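Local atomic coordinates of N-acylhomoserine lactone dependent regulatory protein (Burkholderia cenocepacia, PDB entry 5L10), a protein that probably binds DNA as a LuxR-family transcription regulator responding to N-acylhomoserine lactones, this chain being its autoinducer-binding domain. Residues C41-R46 against G130-V135; N95-P100 against G113-W118; F73-I78 against T103-D108. All blocks are in the same frame, centred on the assembly; numbering follows the deposited sequence. Where two conformers were deposited one is given.

From the N terminus, strand 41-46 comes first, and its pairing with 130-135 in contact 1 closes a loop of 83 residues at the middle of the sheet. Contacts 2 and 3 are both nested in that loop. Segment 73-78, after helix 64-72, packs on helix 103-111 (contact 3), but 95-100 intervenes and finds its partner 113-118 (contact 2) only after the helix, so these two contacts cross. Contact 3 thus joins a loop to a helix, while contact 2 brings the chain back onto the sheet. Trp106 packs against Ala96 and Glu99, joining contacts 2 and 3; Trp118 N lies 2.6 Å from Leu134 O, a probable hydrogen bond between contacts 1 and 2.

Contact 1: residues C41-R46 against G130-V135; sequences CVYGLR and GVLTLV
Val42 and Gly44 pair with Thr133 and Val131 as the hydrogen-bonded positions of an antiparallel strand pair, whose axes come within 4.7 Å and run at 167° to each other. Each pair is closed by two reciprocal bonds: Val42 N gives to Thr133 O at 2.9 Å and Thr133 N to Val42 O at 2.8 Å, and Gly44 and Val131 repeat the pattern. Cys41, Tyr43 and Leu45 occupy the non-hydrogen-bonded positions, facing Leu134, Leu132 and Gly130.

Tyr43 lies on the same face of the sheet as Cys41, Leu132 and Leu134. With CG anti to the backbone N (chi1 -162°), its ring leans across the neighbouring strand instead of standing up from the sheet, and one ring face lies over Val131 O and, nearer the rim, Val131 N. Tyr43 CD1 comes within 3.7 Å of Leu132 CB. Farther out, Tyr43 OH passes 3.4 Å from Gly130 CA, an approach possible because Gly130 carries no side chain; the hydroxyl is hydrogen-bonded to His161 ND1. Farther along the same face, Cys41 SG touches two leucine methyls of the facing strand, Leu132 CD1 and Leu134 CD2, each 4.0 Å away. The other face carries Val42, Val131 and Thr133. There Thr133 OG1 is hydrogen-bonded to Ser119 OG and to a glycerol, probably from the crystallisation liquor, whose position would be consistent with a pocket on this face, where LuxR-type receptors hold their lactone between sheet and helices.

Strand 129-136 is the middle of five antiparallel strands and 40-46 is its neighbour. Strand 56-60 flanks 41-46 and strand 116-123 flanks 130-135, while helix 143-169 covers Tyr43 and helix 22-35 covers Cys41 and Leu134.

Contact 2: residues N95-P100 against G113-W118; sequences NAFDEP and GMRYGW
Ala96 and Arg115 make the firm centre of this contact: Ala96 N donates to Arg115 O at 2.7 Å, with an N-H...O angle of 165° and the donor in the carbonyl plane. The same carbonyl oxygen also takes a CA-H...O contact from Asn95, 3.3 Å from Asn95 CA. Ala96 CB lies 3.5 Å from Met114 O and has Trp106 of helix 103-111 beside it; Ala96 is buried.

Next to it, Asn95 and Tyr116 form a non-hydrogen-bonded antiparallel pair with side chains running alongside each other. A chi1 of -177° sets Asn95 CG opposite the backbone N, which brings the amide alongside Tyr116. The amide lies at the edge of the ring, its plane turned 80° from that of the ring, and ND2 approaches Tyr116 CE1 to 3.3 Å. OD1 is engaged locally: it accepts Phe97 N at 2.8 Å, an Asx turn that holds the amide while the backbone makes a type I turn from Asn95 to Asp98. Asn95 N is bound by Glu99 OE2 through the anti lone pair of the carboxylate.

Toward solvent the packing passes to the exposed Phe97 and the partly exposed Arg115 and Tyr116. Phe97 places CZ over one face of the Arg115 guanidinium, near its rim, and its CE2 lies 3.7 Å from Arg115 CD. The ring's edge also meets Tyr116 OH, 3.6 Å from CE2. Arg115 CB covers the centre of the Tyr116 ring, while Arg115 NE donates to Ala110 O.

One backbone bond thus sets the join where edge strand 92-95 ends, flanked by an Asx turn and a glutamate that pin Asn95. The side-chain contacts of Phe97 and Arg115 add packing without a further bond between the segments.

Contact 3: residues F73-I78 against T103-D108; sequences FGYVTI and TAFWHD
Ala104 meets the tip of Tyr75 first: its CB lies 4.0 Å from Tyr75 OH, and its carbonyl oxygen is 3.1 Å from the same hydroxyl, so the end of the tyrosine sits beside the first turn of the helix.

Phe105 follows and supplies the main aromatic contact. With CG anti to the backbone N (chi1 178°), its ring is carried across the tyrosine at a slant and turns an edge toward the Tyr75 face, a T-shaped pair with centroids 5.4 Å apart and planes at 67°. Phe105 CD1 leads, 3.8 Å from Tyr75 CG. On the opposite face of the Tyr75 ring lies Phe73 CB, 3.5 Å above the plane, so the tyrosine is sandwiched between its own loop and the helix. Ile78 CD1 approaches Phe105 CB more loosely, at 4.4 Å.

Asp108, one turn beyond Ala104, turns its carboxylate toward Phe73 and Tyr75. Its OD2 lies at the edge of the Phe73 ring, 3.5 Å from CD2, with the carboxylate tilted 24° from the ring plane. The modelled approach of this oxygen to Tyr75 OH is too short to be reliable, so its bonding remains doubtful. OD1 forms a salt bridge with Arg69 of helix 64-72.

Gly74, at positive phi, ends that preceding helix in a Schellman motif and sends the chain on to Tyr75. A helix C-cap loop docked by an edge-to-face aromatic pair onto a second helix thus builds part of the helical layer of this LuxR-type autoinducer-binding domain.

Contact 1: residues C41-R46 against G130-V135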
# COMPACT_ATOMS: atom_id res chain seq x y z
N CYS A 41 -7.62 -14.18 7.92
CA CYS A 41 -7.15 -12.83 7.65
C CYS A 41 -6.77 -12.18 8.97
O CYS A 41 -7.63 -12.00 9.84
CB CYS A 41 -8.23 -12.01 6.94
SG CYS A 41 -7.84 -10.26 6.80
N VAL A 42 -5.49 -11.86 9.13
CA VAL A 42 -4.95 -11.36 10.39
C VAL A 42 -4.21 -10.07 10.13
O VAL A 42 -3.49 -9.95 9.13
CB VAL A 42 -4.01 -12.40 11.05
CG1 VAL A 42 -3.60 -11.95 12.44
CG2 VAL A 42 -4.66 -13.77 11.08
N TYR A 43 -4.36 -9.10 11.03
CA TYR A 43 -3.61 -7.85 10.96
C TYR A 43 -2.91 -7.60 12.28
O TYR A 43 -3.52 -7.72 13.34
CB TYR A 43 -4.51 -6.66 10.61
CG TYR A 43 -3.70 -5.49 10.10
CD1 TYR A 43 -3.26 -5.45 8.78
CD2 TYR A 43 -3.36 -4.43 10.94
CE1 TYR A 43 -2.51 -4.40 8.31
CE2 TYR A 43 -2.60 -3.37 10.47
CZ TYR A 43 -2.18 -3.36 9.15
OH TYR A 43 -1.44 -2.31 8.67
N GLY A 44 -1.63 -7.24 12.20
CA GLY A 44 -0.87 -6.94 13.40
C GLY A 44 -0.21 -5.57 13.36
O GLY A 44 0.47 -5.22 12.39
N LEU A 45 -0.41 -4.79 14.42
CA LEU A 45 0.20 -3.47 14.54
C LEU A 45 1.30 -3.55 15.60
O LEU A 45 1.01 -3.75 16.79
CB LEU A 45 -0.84 -2.42 14.91
CG LEU A 45 -0.32 -1.00 15.12
CD1 LEU A 45 0.36 -0.46 13.87
CD2 LEU A 45 -1.45 -0.07 15.56
N ARG A 46 2.55 -3.42 15.17
CA ARG A 46 3.69 -3.42 16.07
C ARG A 46 4.23 -2.00 16.19
O ARG A 46 4.62 -1.40 15.19
CB ARG A 46 4.79 -4.37 15.59
CG ARG A 46 5.79 -4.73 16.67
CD ARG A 46 6.93 -5.58 16.14
NE ARG A 46 7.81 -4.82 15.25
CZ ARG A 46 9.06 -5.16 14.95
NH1 ARG A 46 9.77 -4.40 14.14
NH2 ARG A 46 9.59 -6.26 15.48
N GLY A 130 2.68 -2.23 10.39
CA GLY A 130 1.44 -2.96 10.27
C GLY A 130 1.60 -4.07 9.24
O GLY A 130 2.10 -3.84 8.14
N VAL A 131 1.17 -5.27 9.63
CA VAL A 131 1.37 -6.46 8.82
C VAL A 131 0.01 -7.08 8.53
O VAL A 131 -0.70 -7.48 9.47
CB VAL A 131 2.29 -7.47 9.52
CG1 VAL A 131 2.35 -8.77 8.72
CG2 VAL A 131 3.67 -6.88 9.70
N LEU A 132 -0.35 -7.15 7.26
CA LEU A 132 -1.53 -7.90 6.82
C LEU A 132 -1.09 -9.29 6.40
O LEU A 132 -0.16 -9.44 5.61
CB LEU A 132 -2.23 -7.20 5.66
CG LEU A 132 -3.40 -8.00 5.06
CD1 LEU A 132 -4.59 -8.04 6.02
CD2 LEU A 132 -3.82 -7.44 3.71
N THR A 133 -1.76 -10.30 6.94
CA THR A 133 -1.42 -11.69 6.68
C THR A 133 -2.67 -12.43 6.21
O THR A 133 -3.69 -12.44 6.91
CB THR A 133 -0.84 -12.35 7.93
OG1 THR A 133 0.40 -11.72 8.27
CG2 THR A 133 -0.59 -13.82 7.70
N LEU A 134 -2.59 -13.01 5.01
CA LEU A 134 -3.68 -13.79 4.44
C LEU A 134 -3.26 -15.25 4.38
O LEU A 134 -2.26 -15.58 3.74
CB LEU A 134 -4.04 -13.28 3.04
CG LEU A 134 -4.30 -11.78 2.93
CD1 LEU A 134 -4.60 -11.40 1.49
CD2 LEU A 134 -5.42 -11.37 3.86
N VAL A 135 -4.01 -16.12 5.06
CA VAL A 135 -3.62 -17.51 5.20
C VAL A 135 -4.75 -18.41 4.73
O VAL A 135 -5.93 -18.17 5.03
CB VAL A 135 -3.24 -17.86 6.65
CG1 VAL A 135 -2.56 -19.21 6.70
CG2 VAL A 135 -2.34 -16.79 7.23

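Contact 2: residues N95-P100 against G113-W118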
# COMPACT_ATOMS: atom_id res chain seq x y z
N ASN A 95 5.14 -20.98 3.68
CA ASN A 95 4.53 -22.29 3.87
C ASN A 95 5.05 -22.86 5.18
O ASN A 95 6.25 -23.11 5.31
CB ASN A 95 4.86 -23.23 2.70
CG ASN A 95 4.19 -24.60 2.82
OD1 ASN A 95 4.10 -25.18 3.90
ND2 ASN A 95 3.74 -25.12 1.69
N ALA A 96 4.14 -23.09 6.14
CA ALA A 96 4.56 -23.52 7.47
C ALA A 96 5.32 -24.85 7.43
O ALA A 96 6.18 -25.09 8.29
CB ALA A 96 3.35 -23.63 8.39
N PHE A 97 5.03 -25.71 6.46
CA PHE A 97 5.75 -26.98 6.37
C PHE A 97 7.11 -26.85 5.71
O PHE A 97 7.91 -27.79 5.79
CB PHE A 97 4.92 -28.01 5.60
CG PHE A 97 3.61 -28.37 6.25
CD1 PHE A 97 3.59 -29.15 7.40
CD2 PHE A 97 2.41 -27.93 5.72
CE1 PHE A 97 2.38 -29.47 8.00
CE2 PHE A 97 1.21 -28.25 6.32
CZ PHE A 97 1.20 -29.02 7.46
N ASP A 98 7.42 -25.71 5.09
CA ASP A 98 8.59 -25.58 4.22
C ASP A 98 9.53 -24.46 4.65
O ASP A 98 10.38 -24.05 3.86
CB ASP A 98 8.14 -25.36 2.78
CG ASP A 98 8.80 -26.31 1.82
OD1 ASP A 98 10.05 -26.42 1.84
OD2 ASP A 98 8.07 -26.96 1.03
N GLU A 99 9.41 -23.97 5.87
CA GLU A 99 10.30 -22.86 6.19
C GLU A 99 11.46 -23.33 7.06
O GLU A 99 11.29 -24.21 7.91
CB GLU A 99 9.54 -21.74 6.92
CG GLU A 99 8.47 -21.04 6.08
CD GLU A 99 9.02 -20.34 4.85
OE1 GLU A 99 10.16 -19.82 4.91
OE2 GLU A 99 8.31 -20.31 3.82
N PRO A 100 12.64 -22.74 6.86
CA PRO A 100 13.83 -23.14 7.63
C PRO A 100 13.93 -22.41 8.96
O PRO A 100 13.64 -21.22 9.07
CB PRO A 100 14.98 -22.74 6.70
CG PRO A 100 14.45 -21.55 5.96
CD PRO A 100 12.96 -21.74 5.83
N GLY A 113 -3.80 -24.50 11.25
CA GLY A 113 -4.25 -24.03 9.95
C GLY A 113 -3.49 -22.85 9.39
O GLY A 113 -3.70 -22.50 8.22
N MSE A 114 -2.63 -22.21 10.18
CA MSE A 114 -1.78 -21.14 9.67
C MSE A 114 -0.68 -21.71 8.79
O MSE A 114 0.49 -21.70 9.17
CB MSE A 114 -1.16 -20.34 10.83
CG MSE A 114 -2.16 -19.68 11.78
SE MSE A 114 -3.07 -18.12 11.03
CE MSE A 114 -4.75 -18.96 10.77
N ARG A 115 -1.04 -22.22 7.61
CA ARG A 115 -0.14 -23.05 6.83
C ARG A 115 0.43 -22.36 5.59
O ARG A 115 1.65 -22.38 5.39
CB ARG A 115 -0.85 -24.35 6.43
CG ARG A 115 -1.23 -25.20 7.63
CD ARG A 115 -1.95 -26.48 7.26
NE ARG A 115 -2.17 -27.30 8.44
CZ ARG A 115 -2.69 -28.52 8.43
NH1 ARG A 115 -3.05 -29.09 7.29
NH2 ARG A 115 -2.84 -29.18 9.57
N TYR A 116 -0.41 -21.77 4.75
CA TYR A 116 0.04 -21.19 3.48
C TYR A 116 -0.38 -19.73 3.45
O TYR A 116 -1.57 -19.42 3.26
CB TYR A 116 -0.53 -21.97 2.30
CG TYR A 116 -0.53 -23.46 2.55
CD1 TYR A 116 0.66 -24.17 2.61
CD2 TYR A 116 -1.72 -24.14 2.75
CE1 TYR A 116 0.66 -25.54 2.85
CE2 TYR A 116 -1.73 -25.51 2.99
CZ TYR A 116 -0.54 -26.19 3.04
OH TYR A 116 -0.54 -27.55 3.28
N GLY A 117 0.58 -18.83 3.63
CA GLY A 117 0.30 -17.45 3.95
C GLY A 117 0.86 -16.47 2.95
O GLY A 117 1.85 -16.74 2.26
N TRP A 118 0.22 -15.31 2.88
CA TRP A 118 0.67 -14.15 2.11
C TRP A 118 0.71 -12.99 3.09
O TRP A 118 -0.32 -12.62 3.66
CB TRP A 118 -0.29 -13.88 0.94
CG TRP A 118 0.09 -12.75 0.03
CD1 TRP A 118 0.72 -12.85 -1.17
CD2 TRP A 118 -0.17 -11.36 0.24
NE1 TRP A 118 0.88 -11.61 -1.73
CE2 TRP A 118 0.35 -10.67 -0.88
CE3 TRP A 118 -0.78 -10.62 1.26
CZ2 TRP A 118 0.27 -9.28 -1.01
CZ3 TRP A 118 -0.85 -9.24 1.13
CH2 TRP A 118 -0.33 -8.58 0.00

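Contact 3: residues F73-I78 against T103-D108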
# COMPACT_ATOMS: atom_id res chain seq x y z
N PHE A 73 3.99 -18.19 24.36
CA PHE A 73 5.32 -18.61 23.95
C PHE A 73 6.19 -17.46 23.48
O PHE A 73 7.33 -17.69 23.07
CB PHE A 73 5.24 -19.68 22.85
CG PHE A 73 4.62 -20.97 23.30
CD1 PHE A 73 4.66 -21.34 24.63
CD2 PHE A 73 4.00 -21.82 22.39
CE1 PHE A 73 4.09 -22.53 25.06
CE2 PHE A 73 3.43 -23.01 22.81
CZ PHE A 73 3.48 -23.37 24.14
N GLY A 74 5.69 -16.23 23.53
CA GLY A 74 6.50 -15.06 23.21
C GLY A 74 6.95 -14.99 21.77
O GLY A 74 8.09 -14.60 21.50
N TYR A 75 6.07 -15.35 20.83
CA TYR A 75 6.47 -15.43 19.43
C TYR A 75 6.71 -14.06 18.79
O TYR A 75 7.34 -14.00 17.73
CB TYR A 75 5.42 -16.19 18.62
CG TYR A 75 5.46 -17.68 18.85
CD1 TYR A 75 6.58 -18.30 19.39
CD2 TYR A 75 4.37 -18.48 18.52
CE1 TYR A 75 6.62 -19.66 19.59
CE2 TYR A 75 4.40 -19.85 18.72
CZ TYR A 75 5.52 -20.43 19.26
OH TYR A 75 5.56 -21.79 19.46
N VAL A 76 6.22 -12.98 19.40
CA VAL A 76 6.47 -11.66 18.83
C VAL A 76 7.96 -11.35 18.83
O VAL A 76 8.45 -10.59 17.98
CB VAL A 76 5.67 -10.58 19.59
CG1 VAL A 76 6.12 -10.50 21.05
CG2 VAL A 76 5.82 -9.23 18.91
N THR A 77 8.71 -11.95 19.76
CA THR A 77 10.15 -11.70 19.84
C THR A 77 10.87 -12.25 18.61
O THR A 77 11.84 -11.65 18.13
CB THR A 77 10.70 -12.32 21.12
OG1 THR A 77 10.15 -11.65 22.25
CG2 THR A 77 12.22 -12.22 21.17
N ILE A 78 10.40 -13.38 18.08
CA ILE A 78 11.16 -14.13 17.08
C ILE A 78 10.31 -14.44 15.86
O ILE A 78 10.63 -15.36 15.10
CB ILE A 78 11.72 -15.42 17.70
CG1 ILE A 78 10.63 -16.18 18.47
CG2 ILE A 78 12.89 -15.11 18.62
CD1 ILE A 78 9.78 -17.11 17.63
N THR A 103 11.66 -23.59 14.41
CA THR A 103 10.89 -24.84 14.37
C THR A 103 9.65 -24.76 15.25
O THR A 103 8.57 -25.20 14.84
CB THR A 103 11.78 -26.00 14.79
OG1 THR A 103 12.99 -25.97 14.02
CG2 THR A 103 11.08 -27.33 14.55
N ALA A 104 9.78 -24.18 16.44
CA ALA A 104 8.63 -24.09 17.35
C ALA A 104 7.54 -23.20 16.78
O ALA A 104 6.35 -23.49 16.94
CB ALA A 104 9.08 -23.58 18.71
N PHE A 105 7.92 -22.11 16.11
CA PHE A 105 6.93 -21.18 15.57
C PHE A 105 6.08 -21.85 14.50
O PHE A 105 4.85 -21.89 14.60
CB PHE A 105 7.63 -19.95 15.01
CG PHE A 105 6.71 -18.94 14.39
CD1 PHE A 105 6.14 -17.94 15.16
CD2 PHE A 105 6.42 -18.98 13.04
CE1 PHE A 105 5.29 -17.00 14.60
CE2 PHE A 105 5.57 -18.05 12.47
CZ PHE A 105 5.01 -17.06 13.25
N TRP A 106 6.73 -22.40 13.47
CA TRP A 106 5.99 -23.02 12.37
C TRP A 106 5.24 -24.27 12.82
O TRP A 106 4.21 -24.61 12.23
CB TRP A 106 6.94 -23.33 11.22
CG TRP A 106 7.55 -22.11 10.60
CD1 TRP A 106 8.87 -21.76 10.58
CD2 TRP A 106 6.85 -21.06 9.91
NE1 TRP A 106 9.04 -20.57 9.92
CE2 TRP A 106 7.82 -20.12 9.50
CE3 TRP A 106 5.51 -20.82 9.61
CZ2 TRP A 106 7.48 -18.96 8.80
CZ3 TRP A 106 5.17 -19.68 8.92
CH2 TRP A 106 6.15 -18.76 8.52
N HIS A 107 5.75 -24.97 13.84
CA HIS A 107 5.06 -26.14 14.37
C HIS A 107 3.66 -25.77 14.84
O HIS A 107 2.67 -26.41 14.46
CB HIS A 107 5.88 -26.75 15.51
CG HIS A 107 5.13 -27.75 16.34
ND1 HIS A 107 5.01 -29.08 15.97
CD2 HIS A 107 4.48 -27.63 17.52
CE1 HIS A 107 4.31 -29.72 16.89
NE2 HIS A 107 3.97 -28.87 17.84
N ASP A 108 3.55 -24.73 15.67
CA ASP A 108 2.25 -24.30 16.17
C ASP A 108 1.38 -23.73 15.05
O ASP A 108 0.16 -23.95 15.03
CB ASP A 108 2.44 -23.28 17.28
CG ASP A 108 2.97 -23.90 18.56
OD1 ASP A 108 2.48 -24.98 18.94
OD2 ASP A 108 3.88 -23.31 19.18